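Local coordinates for protein tryptophan halogenase (Shewanella frigidimarina, PDB 2PYX) that probably binds FAD and acts as a flavin-dependent tryptophan halogenase, at residues A[5-19]-A[219-231]. Numbering follows the deposited sequence.
Sequences KPITEIIIVGGGTAG and EISGQLFIDCTGA
The Gln223 amide lies between Lys5 over one face and Ile7 CD1 over the other. Lys5 crosses it at about a right angle, with NZ 3.6 Å from Gln223 OE1. Backbone of 5-19 holds the polar atoms. OE1 accepts from Thr8 N and Glu9 N, both at 2.9 Å. The first donor stands above the carbonyl plane, the second is tilted 15° from it. NE2 donates an N-H to Pro6 O (2.9 Å), which lies near the amide plane. The Phe225 ring meets Ile11 CB obliquely through CD2 (3.7 Å); Ile209 and Leu212 of strand 209-214 also touch Phe225. Ile11 CG1, anti to the carbonyl carbon (chi1 -50°), is directed past Gly222 CA, and CD1 reaches Ile220 CG2 (3.6 Å).

Strands 9-13 and 224-227 pair in parallel. Ile11 N hydrogen-bonds to Leu224 O, and Ile226 N to Ile11 O. Ile10, Ile12, Leu224 and Ile226 share one face; Ile11, Val13 and Phe225 lie on the other. Beyond the strands, Cys228 SG packs on Gly19 CA (3.7 Å).

These are neighbouring strands of a Rossmann-type sheet. The glycine turn and helix after 9-13 fit the GxGxxG pattern, consistent with the predicted FAD site. Three bonds fix the rotation of the Gln223 amide, tying the start of strand 224-227 to the lead-in and first residue of strand 9-13.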
ATOM      1  N   LYS A   5      -4.928  -3.293 -35.549  1.00 13.40           N
ATOM      2  CA  LYS A   5      -4.350  -4.567 -35.134  1.00 14.22           C
ATOM      3  C   LYS A   5      -4.637  -4.763 -33.640  1.00 14.73           C
ATOM      4  O   LYS A   5      -4.378  -3.869 -32.843  1.00 13.23           O
ATOM      5  CB  LYS A   5      -2.840  -4.576 -35.386  1.00 17.49           C
ATOM      6  CG  LYS A   5      -2.203  -5.924 -35.096  1.00 20.84           C
ATOM      7  CD  LYS A   5      -0.740  -5.938 -35.476  1.00 23.87           C
ATOM      8  CE  LYS A   5      -0.091  -7.336 -35.277  1.00 25.29           C
ATOM      9  NZ  LYS A   5       0.441  -7.629 -33.890  1.00 23.63           N
ATOM     10  N   PRO A   6      -5.190  -5.913 -33.245  1.00 12.98           N
ATOM     11  CA  PRO A   6      -5.419  -6.143 -31.812  1.00 14.07           C
ATOM     12  C   PRO A   6      -4.158  -5.986 -30.976  1.00 13.64           C
ATOM     13  O   PRO A   6      -3.077  -6.338 -31.429  1.00 12.85           O
ATOM     14  CB  PRO A   6      -5.933  -7.584 -31.764  1.00 14.82           C
ATOM     15  CG  PRO A   6      -6.563  -7.763 -33.101  1.00 13.84           C
ATOM     16  CD  PRO A   6      -5.697  -7.031 -34.058  1.00 13.36           C
ATOM     17  N   ILE A   7      -4.270  -5.420 -29.777  1.00 13.59           N
ATOM     18  CA  ILE A   7      -3.122  -5.323 -28.899  1.00 12.43           C
ATOM     19  C   ILE A   7      -2.876  -6.649 -28.189  1.00 13.64           C
ATOM     20  O   ILE A   7      -3.592  -7.024 -27.248  1.00 14.33           O
ATOM     21  CB  ILE A   7      -3.276  -4.206 -27.852  1.00 12.73           C
ATOM     22  CG1 ILE A   7      -3.629  -2.870 -28.511  1.00 13.26           C
ATOM     23  CG2 ILE A   7      -2.024  -4.081 -26.997  1.00 10.89           C
ATOM     24  CD1 ILE A   7      -2.642  -2.391 -29.546  1.00 15.50           C
ATOM     25  N   THR A   8      -1.849  -7.358 -28.652  1.00 12.61           N
ATOM     26  CA  THR A   8      -1.526  -8.669 -28.087  1.00 13.03           C
ATOM     27  C   THR A   8      -0.077  -8.791 -27.654  1.00 10.98           C
ATOM     28  O   THR A   8       0.239  -9.671 -26.855  1.00 12.66           O
ATOM     29  CB  THR A   8      -1.842  -9.809 -29.075  1.00 14.94           C
ATOM     30  OG1 THR A   8      -0.977  -9.716 -30.210  1.00 15.10           O
ATOM     31  CG2 THR A   8      -3.300  -9.784 -29.544  1.00 18.53           C
ATOM     32  N   GLU A   9       0.815  -7.949 -28.176  1.00 10.82           N
ATOM     33  CA  GLU A   9       2.233  -8.084 -27.877  1.00 10.71           C
ATOM     34  C   GLU A   9       2.614  -7.124 -26.784  1.00 11.68           C
ATOM     35  O   GLU A   9       2.742  -5.922 -27.030  1.00 12.72           O
ATOM     36  CB  GLU A   9       3.075  -7.810 -29.119  1.00 13.09           C
ATOM     37  CG  GLU A   9       2.682  -8.678 -30.330  1.00 14.56           C
ATOM     38  CD  GLU A   9       2.820 -10.154 -30.038  1.00 21.44           C
ATOM     39  OE1 GLU A   9       3.935 -10.553 -29.651  1.00 20.92           O
ATOM     40  OE2 GLU A   9       1.799 -10.898 -30.137  1.00 27.27           O
ATOM     41  N   ILE A  10       2.820  -7.657 -25.582  1.00 12.02           N
ATOM     42  CA  ILE A  10       2.984  -6.838 -24.384  1.00 10.66           C
ATOM     43  C   ILE A  10       4.367  -7.075 -23.823  1.00 10.11           C
ATOM     44  O   ILE A  10       4.721  -8.220 -23.531  1.00 11.32           O
ATOM     45  CB  ILE A  10       1.986  -7.251 -23.285  1.00 12.42           C
ATOM     46  CG1 ILE A  10       0.570  -7.396 -23.839  1.00 18.34           C
ATOM     47  CG2 ILE A  10       2.026  -6.215 -22.158  1.00 13.57           C
ATOM     48  CD1 ILE A  10       0.029  -6.170 -24.463  1.00 19.02           C
ATOM     49  N   ILE A  11       5.145  -5.994 -23.682  1.00 10.02           N
ATOM     50  CA  ILE A  11       6.489  -6.021 -23.191  1.00  9.43           C
ATOM     51  C   ILE A  11       6.584  -5.271 -21.874  1.00 11.01           C
ATOM     52  O   ILE A  11       6.278  -4.052 -21.818  1.00 10.60           O
ATOM     53  CB  ILE A  11       7.499  -5.413 -24.205  1.00 11.74           C
ATOM     54  CG1 ILE A  11       7.319  -6.009 -25.611  1.00 13.87           C
ATOM     55  CG2 ILE A  11       8.904  -5.562 -23.689  1.00 11.81           C
ATOM     56  CD1 ILE A  11       7.513  -7.455 -25.660  1.00 18.97           C
ATOM     57  N   ILE A  12       6.983  -5.974 -20.820  1.00 10.63           N
ATOM     58  CA  ILE A  12       7.196  -5.417 -19.485  1.00 10.30           C
ATOM     59  C   ILE A  12       8.679  -5.226 -19.267  1.00 13.10           C
ATOM     60  O   ILE A  12       9.456  -6.175 -19.387  1.00 11.76           O
ATOM     61  CB  ILE A  12       6.620  -6.353 -18.406  1.00 10.79           C
ATOM     62  CG1 ILE A  12       5.124  -6.615 -18.661  1.00 10.85           C
ATOM     63  CG2 ILE A  12       6.921  -5.799 -17.042  1.00 12.82           C
ATOM     64  CD1 ILE A  12       4.602  -7.786 -17.877  1.00 12.45           C
ATOM     65  N   VAL A  13       9.076  -3.999 -18.953  1.00 11.10           N
ATOM     66  CA  VAL A  13      10.474  -3.663 -18.826  1.00 10.36           C
ATOM     67  C   VAL A  13      10.748  -3.480 -17.346  1.00 11.43           C
ATOM     68  O   VAL A  13      10.335  -2.461 -16.739  1.00 11.93           O
ATOM     69  CB  VAL A  13      10.838  -2.404 -19.635  1.00 11.39           C
ATOM     70  CG1 VAL A  13      12.338  -2.161 -19.572  1.00 13.64           C
ATOM     71  CG2 VAL A  13      10.413  -2.582 -21.091  1.00 13.67           C
ATOM     72  N   GLY A  14      11.418  -4.474 -16.760  1.00 13.00           N
ATOM     73  CA  GLY A  14      11.639  -4.521 -15.347  1.00 10.78           C
ATOM     74  C   GLY A  14      10.880  -5.642 -14.670  1.00 11.81           C
ATOM     75  O   GLY A  14       9.755  -5.961 -15.044  1.00 12.12           O
ATOM     76  N   GLY A  15      11.529  -6.263 -13.688  1.00 11.10           N
ATOM     77  CA  GLY A  15      10.922  -7.286 -12.899  1.00 11.57           C
ATOM     78  C   GLY A  15      10.419  -6.743 -11.564  1.00 13.47           C
ATOM     79  O   GLY A  15       9.677  -5.744 -11.488  1.00 13.03           O
ATOM     80  N   GLY A  16      10.811  -7.388 -10.480  1.00 11.71           N
ATOM     81  CA  GLY A  16      10.366  -6.993  -9.144  1.00 10.42           C
ATOM     82  C   GLY A  16       8.870  -7.209  -8.980  1.00 11.37           C
ATOM     83  O   GLY A  16       8.219  -7.853  -9.800  1.00 11.65           O
ATOM     84  N   THR A  17       8.319  -6.669  -7.914  1.00 10.45           N
ATOM     85  CA  THR A  17       6.902  -6.852  -7.668  1.00 10.98           C
ATOM     86  C   THR A  17       6.081  -6.144  -8.733  1.00 10.13           C
ATOM     87  O   THR A  17       5.027  -6.643  -9.139  1.00 10.07           O
ATOM     88  CB  THR A  17       6.490  -6.345  -6.295  1.00 11.87           C
ATOM     89  OG1 THR A  17       6.948  -5.007  -6.150  1.00 12.47           O
ATOM     90  CG2 THR A  17       7.059  -7.214  -5.224  1.00 12.93           C
ATOM     91  N   ALA A  18       6.555  -5.001  -9.219  1.00 10.43           N
ATOM     92  CA  ALA A  18       5.793  -4.243 -10.220  1.00  9.58           C
ATOM     93  C   ALA A  18       5.635  -5.032 -11.515  1.00 10.15           C
ATOM     94  O   ALA A  18       4.536  -5.219 -12.048  1.00 10.17           O
ATOM     95  CB  ALA A  18       6.451  -2.893 -10.467  1.00 10.32           C
ATOM     96  N   GLY A  19       6.745  -5.575 -12.002  1.00  9.79           N
ATOM     97  CA  GLY A  19       6.718  -6.287 -13.252  1.00  8.87           C
ATOM     98  C   GLY A  19       6.002  -7.602 -13.186  1.00  8.69           C
ATOM     99  O   GLY A  19       5.171  -7.915 -14.061  1.00  9.50           O
ATOM    100  N   GLU A 219      16.276  -7.840 -31.234  1.00 18.38           N
ATOM    101  CA  GLU A 219      15.179  -6.853 -31.210  1.00 18.23           C
ATOM    102  C   GLU A 219      13.910  -7.526 -30.677  1.00 19.61           C
ATOM    103  O   GLU A 219      13.558  -8.630 -31.099  1.00 20.89           O
ATOM    104  CB  GLU A 219      14.909  -6.287 -32.596  1.00 18.81           C
ATOM    105  CG  GLU A 219      16.120  -5.727 -33.282  1.00 25.44           C
ATOM    106  CD  GLU A 219      15.775  -5.001 -34.559  1.00 28.31           C
ATOM    107  OE1 GLU A 219      14.638  -5.157 -35.061  1.00 31.09           O
ATOM    108  OE2 GLU A 219      16.654  -4.272 -35.062  1.00 36.40           O
ATOM    109  N   ILE A 220      13.254  -6.847 -29.727  1.00 16.78           N
ATOM    110  CA  ILE A 220      12.035  -7.335 -29.114  1.00 17.02           C
ATOM    111  C   ILE A 220      10.968  -6.316 -29.482  1.00 14.20           C
ATOM    112  O   ILE A 220      11.024  -5.163 -29.006  1.00 14.82           O
ATOM    113  CB  ILE A 220      12.178  -7.434 -27.585  1.00 18.41           C
ATOM    114  CG1 ILE A 220      13.327  -8.367 -27.184  1.00 22.73           C
ATOM    115  CG2 ILE A 220      10.864  -7.932 -26.929  1.00 19.72           C
ATOM    116  CD1 ILE A 220      13.090  -9.827 -27.536  1.00 24.46           C
ATOM    117  N   SER A 221      10.016  -6.726 -30.313  1.00 15.02           N
ATOM    118  CA  SER A 221       8.955  -5.843 -30.779  1.00 16.14           C
ATOM    119  C   SER A 221       7.717  -6.035 -29.924  1.00 15.72           C
ATOM    120  O   SER A 221       7.470  -7.120 -29.416  1.00 15.96           O
ATOM    121  CB  SER A 221       8.612  -6.124 -32.247  1.00 17.35           C
ATOM    122  OG  SER A 221       9.715  -5.817 -33.118  1.00 19.21           O
ATOM    123  N   GLY A 222       6.964  -4.952 -29.751  1.00 13.94           N
ATOM    124  CA  GLY A 222       5.705  -5.038 -29.039  1.00 13.65           C
ATOM    125  C   GLY A 222       4.803  -3.872 -29.360  1.00 12.59           C
ATOM    126  O   GLY A 222       5.197  -2.926 -30.074  1.00 12.18           O
ATOM    127  N   GLN A 223       3.595  -3.938 -28.795  1.00 11.80           N
ATOM    128  CA  GLN A 223       2.540  -2.977 -29.052  1.00 10.72           C
ATOM    129  C   GLN A 223       2.217  -2.109 -27.833  1.00 11.22           C
ATOM    130  O   GLN A 223       1.660  -1.012 -27.981  1.00 10.68           O
ATOM    131  CB  GLN A 223       1.277  -3.696 -29.480  1.00 10.99           C
ATOM    132  CG  GLN A 223       1.376  -4.394 -30.844  1.00 11.82           C
ATOM    133  CD  GLN A 223       0.200  -5.249 -31.056  1.00 10.69           C
ATOM    134  OE1 GLN A 223       0.093  -6.346 -30.500  1.00 12.90           O
ATOM    135  NE2 GLN A 223      -0.734  -4.757 -31.851  1.00 11.83           N
ATOM    136  N   LEU A 224       2.528  -2.625 -26.648  1.00 11.26           N
ATOM    137  CA  LEU A 224       2.251  -1.939 -25.411  1.00  9.56           C
ATOM    138  C   LEU A 224       3.432  -2.247 -24.518  1.00  9.92           C
ATOM    139  O   LEU A 224       3.829  -3.414 -24.387  1.00 11.51           O
ATOM    140  CB  LEU A 224       0.971  -2.472 -24.787  1.00 12.52           C
ATOM    141  CG  LEU A 224       0.507  -1.707 -23.563  1.00 15.41           C
ATOM    142  CD1 LEU A 224       0.079  -0.288 -23.851  1.00 12.90           C
ATOM    143  CD2 LEU A 224      -0.635  -2.482 -22.936  1.00 19.15           C
ATOM    144  N   PHE A 225       4.023  -1.205 -23.940  1.00 10.39           N
ATOM    145  CA  PHE A 225       5.213  -1.316 -23.125  1.00 10.66           C
ATOM    146  C   PHE A 225       4.910  -0.891 -21.692  1.00 11.59           C
ATOM    147  O   PHE A 225       4.332   0.187 -21.491  1.00 13.12           O
ATOM    148  CB  PHE A 225       6.313  -0.454 -23.726  1.00 12.33           C
ATOM    149  CG  PHE A 225       6.795  -0.984 -25.021  1.00 11.78           C
ATOM    150  CD1 PHE A 225       6.113  -0.724 -26.195  1.00 12.88           C
ATOM    151  CD2 PHE A 225       7.906  -1.846 -25.052  1.00 11.23           C
ATOM    152  CE1 PHE A 225       6.546  -1.297 -27.419  1.00 11.90           C
ATOM    153  CE2 PHE A 225       8.315  -2.397 -26.287  1.00 13.71           C
ATOM    154  CZ  PHE A 225       7.654  -2.127 -27.424  1.00 13.10           C
ATOM    155  N   ILE A 226       5.301  -1.710 -20.715  1.00 10.00           N
ATOM    156  CA  ILE A 226       5.014  -1.403 -19.335  1.00  8.92           C
ATOM    157  C   ILE A 226       6.321  -1.009 -18.707  1.00 10.20           C
ATOM    158  O   ILE A 226       7.276  -1.809 -18.696  1.00 10.14           O
ATOM    159  CB  ILE A 226       4.428  -2.600 -18.580  1.00 10.41           C
ATOM    160  CG1 ILE A 226       3.331  -3.311 -19.349  1.00 14.40           C
ATOM    161  CG2 ILE A 226       3.980  -2.153 -17.193  1.00 11.34           C
ATOM    162  CD1 ILE A 226       2.223  -2.470 -19.788  1.00 16.10           C
ATOM    163  N   ASP A 227       6.397   0.207 -18.172  1.00  9.38           N
ATOM    164  CA  ASP A 227       7.609   0.667 -17.537  1.00  8.76           C
ATOM    165  C   ASP A 227       7.595   0.257 -16.060  1.00 11.17           C
ATOM    166  O   ASP A 227       6.894   0.867 -15.253  1.00 10.95           O
ATOM    167  CB  ASP A 227       7.743   2.184 -17.664  1.00 10.40           C
ATOM    168  CG  ASP A 227       9.083   2.700 -17.183  1.00 11.49           C
ATOM    169  OD1 ASP A 227       9.798   1.957 -16.512  1.00 12.71           O
ATOM    170  OD2 ASP A 227       9.395   3.879 -17.438  1.00 12.03           O
ATOM    171  N   CYS A 228       8.383  -0.768 -15.728  1.00 10.84           N
ATOM    172  CA  CYS A 228       8.624  -1.219 -14.381  1.00 10.56           C
ATOM    173  C   CYS A 228      10.109  -1.034 -13.982  1.00 12.47           C
ATOM    174  O   CYS A 228      10.667  -1.798 -13.189  1.00 11.64           O
ATOM    175  CB  CYS A 228       8.163  -2.677 -14.272  1.00 11.52           C
ATOM    176  SG  CYS A 228       6.379  -2.840 -14.492  1.00 11.51           S
ATOM    177  N   THR A 229      10.733   0.006 -14.528  1.00 11.23           N
ATOM    178  CA  THR A 229      12.170   0.233 -14.316  1.00 12.44           C
ATOM    179  C   THR A 229      12.515   0.952 -12.991  1.00 14.72           C
ATOM    180  O   THR A 229      13.696   1.265 -12.737  1.00 17.60           O
ATOM    181  CB  THR A 229      12.778   1.036 -15.482  1.00 13.72           C
ATOM    182  OG1 THR A 229      12.206   2.357 -15.562  1.00 12.48           O
ATOM    183  CG2 THR A 229      12.606   0.286 -16.760  1.00 12.68           C
ATOM    184  N   GLY A 230      11.525   1.199 -12.137  1.00 13.03           N
ATOM    185  CA  GLY A 230      11.752   1.892 -10.863  1.00 13.14           C
ATOM    186  C   GLY A 230      11.854   3.388 -11.014  1.00 12.58           C
ATOM    187  O   GLY A 230      11.413   3.940 -12.016  1.00 14.30           O
ATOM    188  N   ALA A 231      12.413   4.058  -9.987  1.00 16.30           N
ATOM    189  CA  ALA A 231      12.412   5.515  -9.906  1.00 18.31           C
ATOM    190  C   ALA A 231      13.073   6.218 -11.092  1.00 17.39           C
ATOM    191  O   ALA A 231      12.741   7.370 -11.439  1.00 20.03           O
ATOM    192  CB  ALA A 231      13.064   5.972  -8.611  1.00 21.07           C
TER
HETATM  193  O   HOH W   1       6.386  -9.516 -28.573  1.00 18.89           O
HETATM  194  O   HOH W   2      10.498  -3.316 -10.822  1.00 19.13           O